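Local coordinates for protein polyphosphate kinase (Porphyromonas gingivalis, PDB 2O8R) that probably catalyses the reversible transfer of the terminal phosphate of ATP to a growing chain of inorganic polyphosphate, with magnesium as cofactor, at residues L107-L110 / E111-I115; L131-F134 / F135-I139; A333-L336 / M337-I340; L638-E641 / I642-L646. The protein carries 3 engineered substitutions. All blocks are in the same frame, centred on the assembly; numbering follows the deposited sequence.

Contact 1. Residues L107-L110 / E111-I115; sequences LPTL and EEHGI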
# COMPACT_ATOMS: atom_id res chain seq x y z
N LEU A 107 4.44 9.57 29.68
CA LEU A 107 5.00 8.33 30.26
C LEU A 107 4.45 7.98 31.64
O LEU A 107 4.05 6.83 31.87
CB LEU A 107 6.54 8.32 30.26
CG LEU A 107 7.14 8.32 28.86
CD1 LEU A 107 8.65 8.17 28.87
CD2 LEU A 107 6.49 7.22 28.08
N PRO A 108 4.41 8.96 32.56
CA PRO A 108 3.72 8.77 33.84
C PRO A 108 2.25 8.39 33.74
O PRO A 108 1.79 7.54 34.49
CB PRO A 108 3.86 10.14 34.51
CG PRO A 108 5.06 10.71 33.94
CD PRO A 108 5.04 10.29 32.50
N THR A 109 1.50 9.02 32.83
CA THR A 109 0.07 8.70 32.68
C THR A 109 -0.13 7.30 32.12
O THR A 109 -1.02 6.57 32.55
CB THR A 109 -0.65 9.71 31.79
OG1 THR A 109 -0.21 11.03 32.09
CG2 THR A 109 -2.13 9.65 32.01
N LEU A 110 0.71 6.92 31.15
CA LEU A 110 0.70 5.55 30.62
C LEU A 110 0.86 4.52 31.74
O LEU A 110 0.16 3.51 31.76
CB LEU A 110 1.78 5.38 29.55
CG LEU A 110 1.50 6.00 28.17
CD1 LEU A 110 2.78 6.06 27.35
CD2 LEU A 110 0.42 5.27 27.37
N GLU A 111 1.75 4.80 32.68
CA GLU A 111 1.96 3.91 33.82
C GLU A 111 0.77 3.84 34.76
O GLU A 111 0.46 2.78 35.29
CB GLU A 111 3.23 4.30 34.57
CG GLU A 111 4.45 3.58 34.05
CD GLU A 111 5.73 4.06 34.68
OE1 GLU A 111 5.67 4.80 35.69
OE2 GLU A 111 6.80 3.69 34.16
N GLU A 112 0.10 4.98 34.96
CA GLU A 112 -1.11 5.02 35.76
C GLU A 112 -2.18 4.09 35.19
O GLU A 112 -3.05 3.62 35.92
CB GLU A 112 -1.64 6.44 35.83
CG GLU A 112 -2.53 6.74 37.01
CD GLU A 112 -2.85 8.23 37.15
OE1 GLU A 112 -2.09 9.07 36.61
OE2 GLU A 112 -3.87 8.57 37.80
N HIS A 113 -2.09 3.81 33.89
CA HIS A 113 -3.04 2.92 33.23
C HIS A 113 -2.46 1.58 32.76
O HIS A 113 -3.05 0.92 31.90
CB HIS A 113 -3.70 3.66 32.08
CG HIS A 113 -4.42 4.89 32.51
ND1 HIS A 113 -3.79 6.11 32.63
CD2 HIS A 113 -5.71 5.08 32.88
CE1 HIS A 113 -4.67 7.01 33.04
NE2 HIS A 113 -5.83 6.41 33.20
N GLY A 114 -1.32 1.18 33.31
CA GLY A 114 -0.75 -0.14 33.02
C GLY A 114 0.08 -0.27 31.75
O GLY A 114 0.25 -1.37 31.24
N ILE A 115 0.60 0.85 31.24
CA ILE A 115 1.50 0.84 30.09
C ILE A 115 2.88 1.32 30.52
O ILE A 115 3.02 2.42 31.06
CB ILE A 115 1.01 1.78 28.95
CG1 ILE A 115 -0.53 1.84 28.90
CG2 ILE A 115 1.63 1.40 27.60
CD1 ILE A 115 -1.19 0.87 27.96
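L110 and I115 face each other across a Schellman motif, the turn that closes helix 83-112 in the N-terminal domain and hands the chain to strand 115-118. G114, with its positive phi of 84°, is the C-prime residue. At this corner I115 N bonds back to L110 O at 2.7 Å, and G114 N reaches E111 O at 3.1 Å. L110 O also accepts from H113 N, the two donors arriving from opposite faces of its carbonyl plane, so this oxygen is held by two N-H groups, one on each side. The apolar clasp that goes with the motif joins L110 CB to I115 CB at 3.7 Å, and the two side chains slant across one another, with L110 CD2 resting 3.9 Å from I115 CG1.

H113, the first residue to leave helical geometry, folds its ring back along the helix. With CG placed beside its own backbone N (chi1 -59°), ND1 comes within 2.8 Å of T109 O and donates almost straight, 165° at the hydrogen. The carbonyl oxygen lies close to the ring plane, at the imidazole edge, which fixes the rotation of the ring and settles ND1 as the donor. T109 runs alongside, its CG2 3.8 Å from H113 CE1, while its OG1 turns back up the helix to Q105 O.

The buried face of this helix end packs on helix 35-63: T109 touches V35 and R38, and both L110 and I115 lean on Y36. Loop residues L309, P312 and F313 cover the apolar pair, and G114 is hydrogen-bonded through its backbone to Y204 at the start of strand 204-208.

Contact 2. Residues L131-F134 / F135-I139; sequences LRRF and FHEEI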
# COMPACT_ATOMS: atom_id res chain seq x y z
N LEU A 131 14.84 -9.99 24.85
CA LEU A 131 15.44 -8.97 23.98
C LEU A 131 16.77 -9.39 23.40
O LEU A 131 17.06 -9.10 22.25
CB LEU A 131 15.58 -7.64 24.72
CG LEU A 131 14.21 -6.97 24.92
CD1 LEU A 131 14.24 -5.84 25.92
CD2 LEU A 131 13.72 -6.47 23.58
N ARG A 132 17.57 -10.09 24.20
CA ARG A 132 18.83 -10.64 23.72
C ARG A 132 18.57 -11.61 22.59
O ARG A 132 19.31 -11.63 21.61
CB ARG A 132 19.59 -11.31 24.87
CG ARG A 132 20.91 -11.92 24.48
CD ARG A 132 21.87 -11.89 25.65
NE ARG A 132 22.71 -13.09 25.68
CZ ARG A 132 23.63 -13.35 26.61
NH1 ARG A 132 23.86 -12.48 27.59
NH2 ARG A 132 24.33 -14.48 26.55
N ARG A 133 17.51 -12.40 22.71
CA ARG A 133 17.18 -13.34 21.63
C ARG A 133 16.73 -12.53 20.43
O ARG A 133 17.26 -12.71 19.32
CB ARG A 133 16.08 -14.32 22.05
CG ARG A 133 16.15 -15.68 21.39
CD ARG A 133 14.78 -16.36 21.32
NE ARG A 133 14.03 -15.91 20.14
CZ ARG A 133 13.11 -14.94 20.13
NH1 ARG A 133 12.79 -14.29 21.25
NH2 ARG A 133 12.50 -14.62 18.99
N PHE A 134 15.81 -11.59 20.69
CA PHE A 134 15.20 -10.73 19.67
C PHE A 134 16.25 -9.98 18.90
O PHE A 134 16.24 -9.97 17.67
CB PHE A 134 14.26 -9.73 20.34
CG PHE A 134 13.39 -8.94 19.38
CD1 PHE A 134 12.26 -9.51 18.81
CD2 PHE A 134 13.67 -7.61 19.09
CE1 PHE A 134 11.45 -8.78 17.96
CE2 PHE A 134 12.87 -6.88 18.24
CZ PHE A 134 11.75 -7.47 17.69
N PHE A 135 17.17 -9.35 19.63
CA PHE A 135 18.25 -8.66 18.97
C PHE A 135 18.99 -9.62 18.07
O PHE A 135 19.18 -9.33 16.89
CB PHE A 135 19.22 -8.00 19.94
CG PHE A 135 20.39 -7.38 19.25
CD1 PHE A 135 20.26 -6.15 18.63
CD2 PHE A 135 21.59 -8.06 19.16
CE1 PHE A 135 21.34 -5.57 17.95
CE2 PHE A 135 22.67 -7.49 18.49
CZ PHE A 135 22.54 -6.23 17.89
N HIS A 136 19.37 -10.78 18.60
CA HIS A 136 20.13 -11.75 17.80
C HIS A 136 19.37 -12.28 16.60
O HIS A 136 19.87 -12.20 15.48
CB HIS A 136 20.72 -12.88 18.66
CG HIS A 136 21.96 -12.48 19.41
ND1 HIS A 136 21.92 -11.88 20.65
CD2 HIS A 136 23.27 -12.54 19.07
CE1 HIS A 136 23.15 -11.62 21.05
NE2 HIS A 136 23.99 -12.01 20.11
N GLU A 137 18.16 -12.77 16.80
CA GLU A 137 17.45 -13.41 15.69
C GLU A 137 16.73 -12.44 14.76
O GLU A 137 16.57 -12.73 13.58
CB GLU A 137 16.45 -14.45 16.21
CG GLU A 137 17.03 -15.61 16.98
CD GLU A 137 15.94 -16.54 17.52
OE1 GLU A 137 14.74 -16.17 17.43
OE2 GLU A 137 16.27 -17.63 18.02
N GLU A 138 16.29 -11.30 15.29
CA GLU A 138 15.41 -10.42 14.52
C GLU A 138 15.99 -9.05 14.12
O GLU A 138 15.79 -8.61 12.99
CB GLU A 138 14.10 -10.20 15.28
CG GLU A 138 13.33 -11.47 15.58
CD GLU A 138 12.33 -11.83 14.50
OE1 GLU A 138 12.34 -11.19 13.43
OE2 GLU A 138 11.52 -12.75 14.73
N ILE A 139 16.69 -8.39 15.03
CA ILE A 139 17.28 -7.08 14.71
C ILE A 139 18.60 -7.21 13.95
O ILE A 139 18.75 -6.67 12.86
CB ILE A 139 17.56 -6.25 15.97
CG1 ILE A 139 16.27 -5.98 16.74
CG2 ILE A 139 18.23 -4.94 15.58
CD1 ILE A 139 16.45 -5.10 17.93
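F134 swings CG anti to its own N (chi1 -170°), carrying its ring outward and somewhat toward the next turn, where I139 brings CG1 beside its backbone N to meet it. E138 CB sits over one face of the phenyl ring, 4.1 Å from the centroid and 15° off the normal, a CH-pi contact displaced toward the rim on the CD1 and CE1 side. I139 crosses the ring at about a right angle and touches it obliquely at CD2 and CE2, CG1 lying 3.8 Å from F134 CE2. F134 O accepts from both E138 N and I139 N, which come from opposite faces of its plane; the second bond belongs to a wider pi-type turn that ends the helix.

On the outer surface, R133 curls so that NE faces E137 OE1 at 2.8 Å, an i to i+4 salt bridge. NE and NH2 share this one oxygen, which lies at the guanidinium edge; the guanidinium and carboxylate planes stand 80° apart and both hydrogen bonds are weak. H136 folds its ring back so that ND1 donates to R132 O at 2.8 Å, the oxygen lying in the imidazole plane. H136 N uses the same oxygen from the other face of the carbonyl.

Helix 125-139 belongs to the middle domain. Its buried side packs L131 and I139 on I212 of helix 209-214, F134 on V193 of strand 192-195, and F135 on helix 217-220 and in a ring stack with H216. F410 of the second subunit touches F134 and E138.

Contact 3. Residues A333-L336 / M337-I340; sequences APSL and MEGI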
# COMPACT_ATOMS: atom_id res chain seq x y z
N ALA A 333 -36.65 8.46 0.70
CA ALA A 333 -36.99 8.73 -0.70
C ALA A 333 -36.90 7.43 -1.53
O ALA A 333 -36.25 6.48 -1.12
CB ALA A 333 -36.07 9.82 -1.26
N PRO A 334 -37.59 7.39 -2.70
CA PRO A 334 -37.58 6.16 -3.51
C PRO A 334 -36.20 5.79 -4.03
O PRO A 334 -35.91 4.61 -4.23
CB PRO A 334 -38.50 6.51 -4.67
CG PRO A 334 -38.52 7.99 -4.72
CD PRO A 334 -38.42 8.44 -3.31
N SER A 335 -35.37 6.79 -4.28
CA SER A 335 -33.96 6.60 -4.60
C SER A 335 -33.25 7.88 -4.24
O SER A 335 -33.89 8.94 -4.18
CB SER A 335 -33.77 6.29 -6.08
OG SER A 335 -33.96 7.46 -6.86
N LEU A 336 -31.94 7.79 -4.03
CA LEU A 336 -31.14 8.93 -3.61
C LEU A 336 -31.22 10.08 -4.60
O LEU A 336 -31.39 11.23 -4.19
CB LEU A 336 -29.69 8.52 -3.34
CG LEU A 336 -29.53 7.74 -2.03
CD1 LEU A 336 -28.16 7.14 -1.98
CD2 LEU A 336 -29.81 8.62 -0.79
N MSE A 337 -31.14 9.77 -5.89
CA MSE A 337 -31.23 10.81 -6.91
C MSE A 337 -32.59 11.49 -6.90
O MSE A 337 -32.69 12.68 -7.20
CB MSE A 337 -30.97 10.25 -8.29
CG MSE A 337 -29.65 9.58 -8.40
SE MSE A 337 -29.56 8.82 -10.15
CE MSE A 337 -28.84 10.37 -11.09
N GLU A 338 -33.62 10.73 -6.57
CA GLU A 338 -34.95 11.29 -6.44
C GLU A 338 -34.95 12.29 -5.30
O GLU A 338 -35.46 13.39 -5.46
CB GLU A 338 -35.99 10.19 -6.24
CG GLU A 338 -36.63 9.70 -7.53
CD GLU A 338 -37.81 10.55 -7.98
OE1 GLU A 338 -37.62 11.76 -8.27
OE2 GLU A 338 -38.93 10.02 -8.04
N GLY A 339 -34.36 11.91 -4.17
CA GLY A 339 -34.24 12.79 -3.01
C GLY A 339 -33.63 14.15 -3.32
O GLY A 339 -34.18 15.17 -2.93
N ILE A 340 -32.49 14.15 -4.03
CA ILE A 340 -31.79 15.41 -4.35
C ILE A 340 -32.56 16.23 -5.39
O ILE A 340 -32.45 17.46 -5.42
CB ILE A 340 -30.36 15.19 -4.89
CG1 ILE A 340 -29.76 13.86 -4.43
CG2 ILE A 340 -29.49 16.38 -4.53
CD1 ILE A 340 -28.86 13.95 -3.24
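S335 caps the N-terminus of helix 336-342 of the first C-terminal domain, and around this cap the contact divides into a snug inner side and a looser outer one. The side-chain oxygen of S335 accepts from E338 N, OG to N 3.3 Å, the N-cap bond that ties down an amide of the first turn. A chi1 of 74° sets OG between the residue's own N and carbonyl carbon, from where it can face that amide. The regular helical pattern starts at once: S335 O receives G339 N at 3.0 Å, and L336 O receives I340 N.

The inner side is formed by the buried L336, M337, G339 and I340. L336 and selenomethionine M337 leave the cap for the interior, L336 toward R359 and L360 of helix 355-365, M337 toward L360 and strands 442-447 and 457-462, where I340 also meets I458. E363 of helix 355-365 takes the amides of L336 and M337 on its carboxylate oxygens, so the first turn is held by a side chain from another helix as well as by its own cap. From the lead-in loop, the partly exposed A333 turns its methyl toward the helix and rests CB on the backbone of G339, which has no side chain there, 3.9 Å from G339 CA.

The outer side carries the exposed P334 and the partly exposed E338. They cross at about a right angle and touch through aliphatic atoms, while the E338 carboxylate turns to a salt bridge with R341. The closest approach between these two side chains is P334 CG to E338 CB, 3.7 Å.

Contact 4. Residues L638-E641 / I642-L646; sequences LRRE and IIDIL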
# COMPACT_ATOMS: atom_id res chain seq x y z
N LEU A 638 -31.23 25.16 5.20
CA LEU A 638 -29.82 24.78 5.11
C LEU A 638 -28.90 25.89 5.60
O LEU A 638 -28.07 25.66 6.48
CB LEU A 638 -29.45 24.35 3.69
CG LEU A 638 -29.98 23.01 3.19
CD1 LEU A 638 -29.08 22.50 2.08
CD2 LEU A 638 -30.03 21.99 4.31
N ARG A 639 -29.07 27.10 5.05
CA ARG A 639 -28.35 28.29 5.54
C ARG A 639 -28.45 28.50 7.05
O ARG A 639 -27.50 28.95 7.69
CB ARG A 639 -28.87 29.56 4.86
CG ARG A 639 -28.08 30.02 3.66
CD ARG A 639 -28.37 31.49 3.34
NE ARG A 639 -29.75 31.85 3.65
CZ ARG A 639 -30.78 31.72 2.82
NH1 ARG A 639 -30.60 31.26 1.59
NH2 ARG A 639 -31.99 32.06 3.23
N ARG A 640 -29.63 28.20 7.60
CA ARG A 640 -29.89 28.37 9.02
C ARG A 640 -29.07 27.37 9.82
O ARG A 640 -28.54 27.70 10.88
CB ARG A 640 -31.40 28.24 9.30
CG ARG A 640 -31.86 28.14 10.77
CD ARG A 640 -31.27 29.23 11.68
NE ARG A 640 -31.15 30.54 11.04
CZ ARG A 640 -30.31 31.49 11.43
NH1 ARG A 640 -29.50 31.29 12.47
NH2 ARG A 640 -30.28 32.65 10.78
N GLU A 641 -28.95 26.16 9.29
CA GLU A 641 -28.23 25.09 9.96
C GLU A 641 -26.74 25.44 10.08
O GLU A 641 -26.16 25.28 11.15
CB GLU A 641 -28.43 23.77 9.24
CG GLU A 641 -27.85 22.55 9.93
CD GLU A 641 -28.11 21.27 9.14
OE1 GLU A 641 -27.77 21.24 7.94
OE2 GLU A 641 -28.66 20.31 9.70
N ILE A 642 -26.15 25.93 8.99
CA ILE A 642 -24.72 26.25 8.95
C ILE A 642 -24.39 27.29 10.00
O ILE A 642 -23.42 27.17 10.75
CB ILE A 642 -24.31 26.73 7.56
CG1 ILE A 642 -24.27 25.56 6.59
CG2 ILE A 642 -22.94 27.38 7.58
CD1 ILE A 642 -24.17 25.97 5.14
N ILE A 643 -25.24 28.31 10.07
CA ILE A 643 -25.09 29.35 11.06
C ILE A 643 -25.25 28.79 12.46
O ILE A 643 -24.47 29.12 13.36
CB ILE A 643 -26.05 30.52 10.80
CG1 ILE A 643 -25.82 31.02 9.37
CG2 ILE A 643 -25.78 31.65 11.75
CD1 ILE A 643 -26.67 32.16 8.96
N ASP A 644 -26.24 27.91 12.65
CA ASP A 644 -26.41 27.27 13.95
C ASP A 644 -25.08 26.64 14.37
O ASP A 644 -24.58 26.90 15.46
CB ASP A 644 -27.49 26.19 13.87
CG ASP A 644 -28.89 26.74 13.94
OD1 ASP A 644 -29.08 27.88 14.42
OD2 ASP A 644 -29.82 26.02 13.53
N ILE A 645 -24.53 25.84 13.45
CA ILE A 645 -23.28 25.11 13.65
C ILE A 645 -22.12 26.05 13.96
O ILE A 645 -21.42 25.88 14.97
CB ILE A 645 -22.99 24.22 12.42
CG1 ILE A 645 -23.91 23.00 12.41
CG2 ILE A 645 -21.53 23.77 12.39
CD1 ILE A 645 -24.16 22.45 11.04
N LEU A 646 -21.94 27.06 13.11
CA LEU A 646 -20.89 28.05 13.35
C LEU A 646 -21.06 28.76 14.69
O LEU A 646 -20.08 29.11 15.33
CB LEU A 646 -20.84 29.06 12.22
CG LEU A 646 -20.40 28.46 10.90
CD1 LEU A 646 -20.32 29.56 9.89
CD2 LEU A 646 -19.05 27.74 11.02
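R640 and D644, one turn apart on helix 636-651, cross at about a right angle, with guanidinium and carboxylate planes 61° from one another. The arginine leaves the helix with CG anti to its N (chi1 169°) and then bends at chi2 and chi3, which brings the guanidinium back over I643. D644 OD1 lies near the plane of that group, at its edge, but NH1 to OD1 is 4.0 Å, a long salt bridge whose pull is probably modest. The aliphatic part is nearer, R640 CD standing 3.8 Å from D644 OD1. D644 also has a firmer polar partner, since its OD2 is hydrogen-bonded to Y685 OH.

I643 runs obliquely beneath the arginine. Its CD1 lies over one face of the guanidinium, and its CG2 is 3.8 Å from R640 NH1. On another side of the helix, E641 and I645 lie side by side and point the same way, with E641 CG 3.9 Å from I645 CD1; the carboxylate beyond reaches K689 in a salt bridge.

Backbone bonds such as I645 N to E641 O at 2.9 Å keep these i to i+4 neighbours in step. The arrangement is that of a helix packed between strand 610-614, strand 345-349 and helix 678-691, with R640 at the exposed surface, within the second phospholipase D-like C-terminal domain.

Along the chain the four contacts come in series, one in each family region: N-terminal domain, middle domain, then the two C-terminal domains. Contacts 1 and 2 lie on the same side of the chain's centre, their own centres about 26 Å apart, joined through strand 115-118 and the turn into helix 125-139. Contacts 3 and 4 form the other close pair, about 23 Å between centres and about 9 Å between nearest atoms; strand 345-349, which follows helix 336-342, packs against helix 636-651 and so bridges the two C-terminal domains. Contacts 2 and 3 are farthest apart, about 60 Å between centres. All lie away from the predicted ATP, magnesium and phosphohistidine sites.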